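Local coordinates for protein transcriptional regulator Tm0710 (Thermotoga maritima, PDB 2A61) that probably binds DNA as a winged helix-turn-helix dimer of the MarR family and regulates transcription, at residues A[29-34]-A[74-79]. Numbering follows the deposited sequence.
Sequences FGITPA and DGYLTR
I31 sets its CD1 methyl over one face of the Y76 ring. The methyl lies 3.9 Å from the ring centroid and 12° off the ring normal, a CH-pi contact. The contact belongs to the winged helix-turn-helix domain of the MarR fold. It joins the turn that leads into helix 33-45 to the bend between helix 61-73, probably the DNA recognition helix, and strand 77-82 of the wing. G75 ends that helix in a Schellman motif, and Y76 follows directly. The Y76 side chain leaves with CG anti to its carbonyl carbon (chi1 -60°), and its ring extends toward 29-34. I31 reaches back from the opposite direction, and both side chains are buried. F29 meets the phenol end. Its CD2 comes within 3.5 Å of Y76 OH, which sits at the edge of the F29 ring, near its plane. A water bridges Y76 OH and the backbone carbonyl F29 O. V100 of helix 95-119 packs against F29, I31 and Y76 alike, while L39 and L71 also touch the tyrosine. K96 makes a cation-pi contact with Y76. A phenylalanine in place of Y76 would keep a ring under the I31 methyl but would probably leave the bridging water without its hydroxyl partner, breaking the polar link to the F29 carbonyl. T32, the N-cap of helix 33-45, also bonds through OG1 to the G58 carbonyl of the second subunit. The water lies in the plane of the Y76 ring, 2.6 Å from Y76 OH, and donates a hydrogen bond of 2.8 Å to F29 O.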
loop_
_atom_site.group_PDB
_atom_site.type_symbol
_atom_site.label_atom_id
_atom_site.label_comp_id
_atom_site.label_asym_id
_atom_site.label_seq_id
_atom_site.Cartn_x
_atom_site.Cartn_y
_atom_site.Cartn_z
ATOM N N PHE A 29 7.562 -17.128 4.776
ATOM C CA PHE A 29 7.312 -17.047 6.220
ATOM C C PHE A 29 5.933 -17.498 6.627
ATOM O O PHE A 29 5.664 -17.658 7.796
ATOM C CB PHE A 29 7.542 -15.603 6.684
ATOM C CG PHE A 29 8.959 -15.166 6.539
ATOM C CD1 PHE A 29 9.365 -14.461 5.425
ATOM C CD2 PHE A 29 9.912 -15.521 7.516
ATOM C CE1 PHE A 29 10.707 -14.088 5.251
ATOM C CE2 PHE A 29 11.278 -15.140 7.385
ATOM C CZ PHE A 29 11.678 -14.428 6.249
ATOM N N GLY A 30 5.038 -17.657 5.662
ATOM C CA GLY A 30 3.618 -17.838 5.959
ATOM C C GLY A 30 2.913 -16.632 6.541
ATOM O O GLY A 30 1.871 -16.806 7.237
ATOM N N ILE A 31 3.459 -15.422 6.288
ATOM C CA ILE A 31 2.853 -14.158 6.835
ATOM C C ILE A 31 1.823 -13.569 5.882
ATOM O O ILE A 31 2.071 -13.440 4.687
ATOM C CB ILE A 31 3.972 -13.144 7.258
ATOM C CG1 ILE A 31 4.784 -13.805 8.401
ATOM C CG2 ILE A 31 3.412 -11.733 7.647
ATOM C CD1 ILE A 31 6.115 -13.146 8.678
ATOM N N THR A 32 0.630 -13.273 6.384
ATOM C CA THR A 32 -0.422 -12.793 5.489
ATOM C C THR A 32 -0.245 -11.271 5.266
ATOM O O THR A 32 0.453 -10.597 6.051
ATOM C CB THR A 32 -1.844 -13.058 6.053
ATOM O OG1 THR A 32 -2.103 -12.122 7.116
ATOM C CG2 THR A 32 -2.025 -14.550 6.586
ATOM N N PRO A 33 -0.860 -10.718 4.190
ATOM C CA PRO A 33 -0.819 -9.233 3.964
ATOM C C PRO A 33 -1.189 -8.342 5.186
ATOM O O PRO A 33 -0.489 -7.344 5.466
ATOM C CB PRO A 33 -1.807 -9.033 2.809
ATOM C CG PRO A 33 -1.716 -10.375 2.038
ATOM C CD PRO A 33 -1.497 -11.465 3.065
ATOM N N ALA A 34 -2.267 -8.690 5.894
ATOM C CA ALA A 34 -2.684 -7.936 7.053
ATOM C C ALA A 34 -1.688 -8.096 8.191
ATOM O O ALA A 34 -1.384 -7.122 8.893
ATOM C CB ALA A 34 -4.071 -8.354 7.498
ATOM N N ASP A 74 4.526 -17.130 16.935
ATOM C CA ASP A 74 5.615 -17.455 15.985
ATOM C C ASP A 74 6.903 -16.625 16.117
ATOM O O ASP A 74 7.849 -16.836 15.365
ATOM C CB ASP A 74 5.103 -17.465 14.526
ATOM C CG ASP A 74 3.954 -18.482 14.289
ATOM O OD1 ASP A 74 3.901 -19.536 14.970
ATOM O OD2 ASP A 74 3.099 -18.218 13.424
ATOM N N GLY A 75 6.946 -15.707 17.087
ATOM C CA GLY A 75 8.162 -14.964 17.431
ATOM C C GLY A 75 8.423 -13.704 16.625
ATOM O O GLY A 75 9.563 -13.233 16.609
ATOM N N TYR A 76 7.410 -13.184 15.921
ATOM C CA TYR A 76 7.564 -11.923 15.117
ATOM C C TYR A 76 7.253 -10.616 15.869
ATOM O O TYR A 76 7.823 -9.536 15.569
ATOM C CB TYR A 76 6.706 -12.007 13.835
ATOM C CG TYR A 76 7.104 -13.154 12.948
ATOM C CD1 TYR A 76 8.304 -13.114 12.237
ATOM C CD2 TYR A 76 6.304 -14.305 12.841
ATOM C CE1 TYR A 76 8.695 -14.161 11.437
ATOM C CE2 TYR A 76 6.707 -15.383 12.024
ATOM C CZ TYR A 76 7.898 -15.285 11.332
ATOM O OH TYR A 76 8.356 -16.304 10.538
ATOM N N LEU A 77 6.373 -10.747 16.861
ATOM C CA LEU A 77 5.973 -9.688 17.759
ATOM C C LEU A 77 6.143 -10.139 19.210
ATOM O O LEU A 77 6.112 -11.321 19.517
ATOM C CB LEU A 77 4.484 -9.349 17.569
ATOM C CG LEU A 77 4.162 -8.553 16.299
ATOM C CD1 LEU A 77 2.718 -8.122 16.288
ATOM C CD2 LEU A 77 5.031 -7.340 16.214
ATOM N N THR A 78 6.281 -9.174 20.091
ATOM C CA THR A 78 6.141 -9.410 21.529
ATOM C C THR A 78 5.319 -8.261 22.087
ATOM O O THR A 78 4.681 -7.514 21.306
ATOM C CB THR A 78 7.512 -9.704 22.226
ATOM O OG1 THR A 78 7.284 -10.139 23.564
ATOM C CG2 THR A 78 8.476 -8.499 22.222
ATOM N N ARG A 79 5.338 -8.099 23.407
ATOM C CA ARG A 79 4.415 -7.253 24.132
ATOM C C ARG A 79 5.222 -6.539 25.240
ATOM O O ARG A 79 6.180 -7.094 25.765
ATOM C CB ARG A 79 3.467 -8.221 24.815
ATOM C CG ARG A 79 2.179 -7.706 25.258
ATOM C CD ARG A 79 1.405 -8.936 25.668
ATOM N NE ARG A 79 0.614 -9.449 24.559
ATOM C CZ ARG A 79 -0.702 -9.602 24.607
ATOM N NH1 ARG A 79 -1.366 -9.316 25.714
ATOM N NH2 ARG A 79 -1.355 -10.020 23.541
HETATM O O HOH W 1 6.805 -18.400 10.242
#